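Local atomic coordinates of arginine kinase (Anthopleura japonica, PDB entry 4RF6), a protein that transfers the gamma-phosphate of ATP to L-arginine, forming phosphoarginine and ADP, and carries two tandem kinase repeats in one chain. Residues A[180-183]-A[184-187]; A[218-221]-A[222-226]. All blocks are in the same frame, centred on the assembly; numbering follows the deposited sequence.

Contact 1 (A[180-183]-A[184-187])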
ATOM      1  N   MET A 180      12.902 -11.940 -22.643  1.00 33.91           N
ATOM      2  CA  MET A 180      11.717 -11.819 -21.791  1.00 35.63           C
ATOM      3  C   MET A 180      10.431 -11.982 -22.598  1.00 38.43           C
ATOM      4  O   MET A 180      10.211 -11.263 -23.576  1.00 37.23           O
ATOM      5  CB  MET A 180      11.708 -10.479 -21.053  1.00 34.44           C
ATOM      6  CG  MET A 180      10.500 -10.286 -20.142  1.00 31.60           C
ATOM      7  SD  MET A 180      10.403  -8.618 -19.455  1.00 31.48           S
ATOM      8  CE  MET A 180      11.841  -8.618 -18.391  1.00 27.52           C
ATOM      9  N   ASP A 181       9.582 -12.925 -22.191  1.00 42.23           N
ATOM     10  CA  ASP A 181       8.308 -13.130 -22.880  1.00 46.36           C
ATOM     11  C   ASP A 181       7.271 -12.072 -22.491  1.00 47.23           C
ATOM     12  O   ASP A 181       7.458 -11.333 -21.518  1.00 46.86           O
ATOM     13  CB  ASP A 181       7.776 -14.560 -22.674  1.00 47.58           C
ATOM     14  CG  ASP A 181       7.644 -14.940 -21.208  1.00 48.96           C
ATOM     15  OD1 ASP A 181       7.278 -14.075 -20.390  1.00 50.47           O
ATOM     16  OD2 ASP A 181       7.894 -16.118 -20.875  1.00 48.83           O
ATOM     17  N   GLU A 182       6.188 -12.002 -23.262  1.00 47.29           N
ATOM     18  CA  GLU A 182       5.153 -10.991 -23.054  1.00 48.59           C
ATOM     19  C   GLU A 182       4.479 -11.110 -21.691  1.00 46.98           C
ATOM     20  O   GLU A 182       4.184 -10.103 -21.042  1.00 48.73           O
ATOM     21  CB  GLU A 182       4.102 -11.064 -24.169  1.00 52.61           C
ATOM     22  CG  GLU A 182       2.836 -10.245 -23.905  1.00 55.25           C
ATOM     23  CD  GLU A 182       3.092  -8.746 -23.809  1.00 58.30           C
ATOM     24  OE1 GLU A 182       4.177  -8.286 -24.230  1.00 59.82           O
ATOM     25  OE2 GLU A 182       2.199  -8.023 -23.312  1.00 59.20           O
ATOM     26  N   LYS A 183       4.241 -12.345 -21.264  1.00 45.15           N
ATOM     27  CA  LYS A 183       3.600 -12.607 -19.982  1.00 46.15           C
ATOM     28  C   LYS A 183       4.375 -11.972 -18.826  1.00 44.94           C
ATOM     29  O   LYS A 183       3.798 -11.298 -17.972  1.00 43.21           O
ATOM     30  CB  LYS A 183       3.478 -14.116 -19.762  1.00 50.01           C
ATOM     31  CG  LYS A 183       2.824 -14.492 -18.448  1.00 53.77           C
ATOM     32  CD  LYS A 183       2.654 -15.995 -18.337  1.00 56.50           C
ATOM     33  CE  LYS A 183       1.939 -16.375 -17.054  1.00 58.86           C
ATOM     34  NZ  LYS A 183       1.987 -17.844 -16.827  1.00 60.07           N
ATOM     35  N   THR A 184       5.689 -12.188 -18.819  1.00 44.83           N
ATOM     36  CA  THR A 184       6.571 -11.657 -17.781  1.00 42.81           C
ATOM     37  C   THR A 184       6.630 -10.135 -17.823  1.00 40.70           C
ATOM     38  O   THR A 184       6.594  -9.469 -16.782  1.00 40.24           O
ATOM     39  CB  THR A 184       7.998 -12.212 -17.925  1.00 41.65           C
ATOM     40  OG1 THR A 184       7.969 -13.641 -17.809  1.00 42.63           O
ATOM     41  CG2 THR A 184       8.921 -11.640 -16.856  1.00 38.93           C
ATOM     42  N   ARG A 185       6.734  -9.597 -19.035  1.00 41.48           N
ATOM     43  CA  ARG A 185       6.754  -8.159 -19.256  1.00 42.94           C
ATOM     44  C   ARG A 185       5.514  -7.532 -18.621  1.00 41.26           C
ATOM     45  O   ARG A 185       5.608  -6.551 -17.874  1.00 37.07           O
ATOM     46  CB  ARG A 185       6.789  -7.869 -20.759  1.00 44.46           C
ATOM     47  CG  ARG A 185       7.338  -6.500 -21.145  1.00 48.17           C
ATOM     48  CD  ARG A 185       6.812  -6.062 -22.511  1.00 52.02           C
ATOM     49  NE  ARG A 185       5.382  -5.767 -22.453  1.00 56.14           N
ATOM     50  CZ  ARG A 185       4.870  -4.547 -22.300  1.00 56.13           C
ATOM     51  NH1 ARG A 185       5.667  -3.491 -22.202  1.00 54.59           N
ATOM     52  NH2 ARG A 185       3.555  -4.383 -22.250  1.00 56.67           N
ATOM     53  N   GLN A 186       4.357  -8.126 -18.907  1.00 41.44           N
ATOM     54  CA  GLN A 186       3.080  -7.656 -18.379  1.00 42.00           C
ATOM     55  C   GLN A 186       3.075  -7.627 -16.853  1.00 37.84           C
ATOM     56  O   GLN A 186       2.632  -6.655 -16.235  1.00 37.43           O
ATOM     57  CB  GLN A 186       1.949  -8.562 -18.874  1.00 45.74           C
ATOM     58  CG  GLN A 186       0.578  -7.934 -18.725  1.00 48.31           C
ATOM     59  CD  GLN A 186       0.569  -6.486 -19.176  1.00 48.96           C
ATOM     60  OE1 GLN A 186       0.794  -6.188 -20.350  1.00 49.26           O
ATOM     61  NE2 GLN A 186       0.333  -5.575 -18.238  1.00 48.14           N
ATOM     62  N   GLN A 187       3.564  -8.710 -16.257  1.00 37.11           N
ATOM     63  CA  GLN A 187       3.649  -8.831 -14.807  1.00 42.20           C
ATOM     64  C   GLN A 187       4.493  -7.721 -14.188  1.00 39.32           C
ATOM     65  O   GLN A 187       4.074  -7.063 -13.231  1.00 39.46           O
ATOM     66  CB  GLN A 187       4.240 -10.189 -14.425  1.00 50.44           C
ATOM     67  CG  GLN A 187       3.394 -11.381 -14.852  1.00 57.95           C
ATOM     68  CD  GLN A 187       3.780 -12.662 -14.133  1.00 63.34           C
ATOM     69  OE1 GLN A 187       4.810 -12.726 -13.457  1.00 65.63           O
ATOM     70  NE2 GLN A 187       2.947 -13.688 -14.270  1.00 64.10           N
TER

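Contact 2 (A[218-221]-A[222-226])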
ATOM      1  N   TYR A 218      15.760  -7.844 -10.964  1.00 17.40           N
ATOM      2  CA  TYR A 218      15.631  -8.798  -9.863  1.00 17.27           C
ATOM      3  C   TYR A 218      14.706  -8.221  -8.802  1.00 18.45           C
ATOM      4  O   TYR A 218      14.798  -7.034  -8.471  1.00 17.26           O
ATOM      5  CB  TYR A 218      16.998  -9.089  -9.233  1.00 18.78           C
ATOM      6  CG  TYR A 218      16.971 -10.038  -8.040  1.00 23.24           C
ATOM      7  CD1 TYR A 218      17.145 -11.407  -8.211  1.00 22.35           C
ATOM      8  CD2 TYR A 218      16.797  -9.558  -6.742  1.00 23.52           C
ATOM      9  CE1 TYR A 218      17.126 -12.277  -7.127  1.00 23.89           C
ATOM     10  CE2 TYR A 218      16.777 -10.417  -5.651  1.00 24.86           C
ATOM     11  CZ  TYR A 218      16.941 -11.774  -5.853  1.00 25.17           C
ATOM     12  OH  TYR A 218      16.925 -12.629  -4.777  1.00 27.29           O
ATOM     13  N   HIS A 219      13.814  -9.049  -8.268  1.00 19.03           N
ATOM     14  CA  HIS A 219      13.038  -8.639  -7.101  1.00 20.99           C
ATOM     15  C   HIS A 219      12.847  -9.802  -6.135  1.00 23.80           C
ATOM     16  O   HIS A 219      12.807 -10.964  -6.551  1.00 24.15           O
ATOM     17  CB  HIS A 219      11.691  -8.028  -7.512  1.00 16.43           C
ATOM     18  CG  HIS A 219      10.719  -9.017  -8.076  1.00 21.46           C
ATOM     19  ND1 HIS A 219      10.051  -9.937  -7.295  1.00 21.65           N
ATOM     20  CD2 HIS A 219      10.289  -9.219  -9.346  1.00 23.61           C
ATOM     21  CE1 HIS A 219       9.258 -10.669  -8.061  1.00 22.05           C
ATOM     22  NE2 HIS A 219       9.386 -10.253  -9.309  1.00 24.02           N
ATOM     23  N   ASN A 220      12.750  -9.498  -4.846  1.00 23.60           N
ATOM     24  CA  ASN A 220      12.482 -10.546  -3.866  1.00 26.01           C
ATOM     25  C   ASN A 220      11.016 -10.971  -3.926  1.00 26.23           C
ATOM     26  O   ASN A 220      10.191 -10.287  -4.545  1.00 21.85           O
ATOM     27  CB  ASN A 220      12.881 -10.114  -2.451  1.00 27.26           C
ATOM     28  CG  ASN A 220      12.059  -8.944  -1.936  1.00 26.90           C
ATOM     29  OD1 ASN A 220      11.342  -8.291  -2.694  1.00 24.57           O
ATOM     30  ND2 ASN A 220      12.174  -8.664  -0.635  1.00 22.66           N
ATOM     31  N   ASN A 221      10.688 -12.097  -3.297  1.00 25.64           N
ATOM     32  CA  ASN A 221       9.324 -12.603  -3.356  1.00 26.54           C
ATOM     33  C   ASN A 221       8.299 -11.657  -2.715  1.00 23.89           C
ATOM     34  O   ASN A 221       7.183 -11.517  -3.222  1.00 23.93           O
ATOM     35  CB  ASN A 221       9.237 -14.016  -2.763  1.00 29.49           C
ATOM     36  CG  ASN A 221      10.149 -15.000  -3.472  1.00 34.29           C
ATOM     37  OD1 ASN A 221       9.986 -15.267  -4.661  1.00 33.32           O
ATOM     38  ND2 ASN A 221      11.121 -15.540  -2.743  1.00 38.05           N
ATOM     39  N   ASP A 222       8.692 -10.996  -1.626  1.00 24.84           N
ATOM     40  CA  ASP A 222       7.834 -10.010  -0.964  1.00 27.57           C
ATOM     41  C   ASP A 222       7.628  -8.755  -1.803  1.00 24.80           C
ATOM     42  O   ASP A 222       6.767  -7.930  -1.482  1.00 23.44           O
ATOM     43  CB  ASP A 222       8.425  -9.586   0.383  1.00 31.79           C
ATOM     44  CG  ASP A 222       8.445 -10.708   1.390  1.00 35.19           C
ATOM     45  OD1 ASP A 222       7.597 -11.615   1.274  1.00 36.52           O
ATOM     46  OD2 ASP A 222       9.308 -10.672   2.295  1.00 35.83           O
ATOM     47  N   LYS A 223       8.432  -8.609  -2.855  1.00 22.21           N
ATOM     48  CA  LYS A 223       8.423  -7.412  -3.704  1.00 24.30           C
ATOM     49  C   LYS A 223       8.690  -6.150  -2.888  1.00 23.87           C
ATOM     50  O   LYS A 223       8.024  -5.125  -3.045  1.00 23.95           O
ATOM     51  CB  LYS A 223       7.118  -7.297  -4.493  1.00 26.48           C
ATOM     52  CG  LYS A 223       6.858  -8.491  -5.406  1.00 30.52           C
ATOM     53  CD  LYS A 223       5.616  -8.274  -6.269  1.00 35.31           C
ATOM     54  CE  LYS A 223       5.342  -9.499  -7.142  1.00 38.92           C
ATOM     55  NZ  LYS A 223       4.157  -9.324  -8.034  1.00 40.28           N
ATOM     56  N   THR A 224       9.677  -6.240  -2.008  1.00 22.33           N
ATOM     57  CA  THR A 224      10.078  -5.107  -1.195  1.00 21.13           C
ATOM     58  C   THR A 224      11.547  -4.797  -1.460  1.00 21.09           C
ATOM     59  O   THR A 224      12.168  -3.977  -0.773  1.00 19.06           O
ATOM     60  CB  THR A 224       9.848  -5.399   0.289  1.00 20.17           C
ATOM     61  OG1 THR A 224      10.558  -6.590   0.652  1.00 20.77           O
ATOM     62  CG2 THR A 224       8.354  -5.598   0.563  1.00 16.65           C
ATOM     63  N   PHE A 225      12.092  -5.471  -2.467  1.00 21.58           N
ATOM     64  CA  PHE A 225      13.478  -5.294  -2.864  1.00 19.13           C
ATOM     65  C   PHE A 225      13.554  -5.456  -4.370  1.00 22.24           C
ATOM     66  O   PHE A 225      13.057  -6.447  -4.916  1.00 20.86           O
ATOM     67  CB  PHE A 225      14.369  -6.326  -2.174  1.00 17.24           C
ATOM     68  CG  PHE A 225      15.804  -6.263  -2.604  1.00 19.14           C
ATOM     69  CD1 PHE A 225      16.655  -5.299  -2.079  1.00 18.46           C
ATOM     70  CD2 PHE A 225      16.300  -7.160  -3.539  1.00 18.67           C
ATOM     71  CE1 PHE A 225      17.979  -5.229  -2.478  1.00 20.26           C
ATOM     72  CE2 PHE A 225      17.621  -7.101  -3.943  1.00 19.64           C
ATOM     73  CZ  PHE A 225      18.463  -6.133  -3.414  1.00 21.39           C
ATOM     74  N   LEU A 226      14.159  -4.478  -5.040  1.00 22.66           N
ATOM     75  CA  LEU A 226      14.193  -4.450  -6.498  1.00 18.08           C
ATOM     76  C   LEU A 226      15.558  -3.988  -6.985  1.00 19.03           C
ATOM     77  O   LEU A 226      16.121  -3.022  -6.456  1.00 18.37           O
ATOM     78  CB  LEU A 226      13.109  -3.505  -7.025  1.00 20.65           C
ATOM     79  CG  LEU A 226      13.116  -3.155  -8.512  1.00 20.24           C
ATOM     80  CD1 LEU A 226      12.738  -4.378  -9.332  1.00 20.44           C
ATOM     81  CD2 LEU A 226      12.175  -1.988  -8.811  1.00 17.34           C
TER

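Contact 1 (A[180-183]-A[184-187])
Arg185 runs along the first turn of its helix and meets Met180 and Glu182 from CB to NE. Its CB sits 3.4 Å from Glu182 O, and its CG passes 4.1 Å from SD of Met180. The chain then bends at chi3 (69°), which brings CD near Glu182 OE1 and swings NE round to the carboxylate. There NE and OE1 form a salt bridge at 3.3 Å, the hydrogen bond within it being weak and bent, while NH2 faces the more distant OE2, which lies in plane at the edge of the guanidinium. The two flat groups are only 22° from parallel.

The turn beneath is a worked example of N-capping. Asp181 stands just before helix 182-190 as its N-cap, and its CG is held between the backbone N and the carbonyl carbon (chi1 55°), a rotamer that carries the carboxylate in front of the open end of the helix. OD1 takes two bonds from Thr184: the amide N, 2.9 Å away, approaches nearly along the C-O axis of OD1, and Thr184 OG1, at 2.7 Å, comes in on the syn side, somewhat out of the carboxylate plane. A negative charge here would be expected to suit the positive end of the helix dipole.

Met180, one residue before the cap, lays SD against the CA and CB of Arg185, 3.7 Å from CA. Its CG lies 3.9 Å from Thr184 CB, the two side chains crossing at a slant; Leu194 touches the side chains of both Met180 and Arg185. On another side of the helix, Lys183 and Gln187 run alongside each other, CE of the lysine 4.0 Å from NE2 of the glutamine.

Contact 2 (A[218-221]-A[222-226])
Asn220 folds its carboxamide inward over the backbone of Thr224 and Phe225, its CG packed 3.5 Å from Phe225 CB. The first torsion (chi1 64°) sets the amide under the turn, where both of its ends are used. OD1 receives Thr224 N on a lone pair, in the carbonyl plane, at 2.7 Å; the bond to OD1 from Phe225 N is weak. ND2 reaches Thr224 OG1 at 2.9 Å almost in a straight line (173°), within the amide plane, and also bonds the carbonyl of Asp169. With both ends held, the amide can hardly rotate.

The backbone oxygen of Asn220 is equally busy. His219 ND1 donates to Asn220 O at 2.8 Å; the oxygen lies in the plane of the His219 ring, and the bond is almost straight. Lys223 N donates to the same oxygen from the opposite face of the carbonyl, closing a type I turn from Asn220 to Lys223, and Lys223 itself takes a left-handed backbone conformation. Past the turn, Asn220 N bonds Phe225 O at 3.1 Å, while His219 and Leu226 form a non-hydrogen-bonded antiparallel pair. Together these mark a beta hairpin whose four-residue loop, 221-224, is held by a type I turn and by the Asn220 side chain.

Farther along, Tyr218 and Phe225 meet edge to edge, CD2 of the tyrosine 3.8 Å from CE2 of the phenylalanine. Tyr218 OH bonds Leu170 O, and Lys223 NZ makes a salt bridge with Asp191. In the antiparallel sheet of the catalytic domain, strand 216-220 pairs outward with strand 172-176 and strand 225-229 with strand 235-242, whose Ile237, Ile238 and Met240 pack against Phe225 and Leu226, while Thr224 O accepts from Arg252 NE of helix 246-264.

How the contacts relate
Contact 1 begins a helix and contact 2 reverses the chain between two strands; both belong to the catalytic domain of the first repeat, and they follow one another in the chain with centres about 17 Å apart and no direct touch. Contact 1 is a surface contact within one helix, built on a carboxylate cap, probably charged, a salt bridge whose hydrogen bond is weak and some apolar cover. Contact 2 is partly buried, and there an uncharged amide joins backbone bonds in holding the turn, with aromatic and aliphatic residues filling in around it. The loop following helix 182-190 comes near both: Leu194 touches contact 1, while Asp191 and Phe193 meet residues of contact 2.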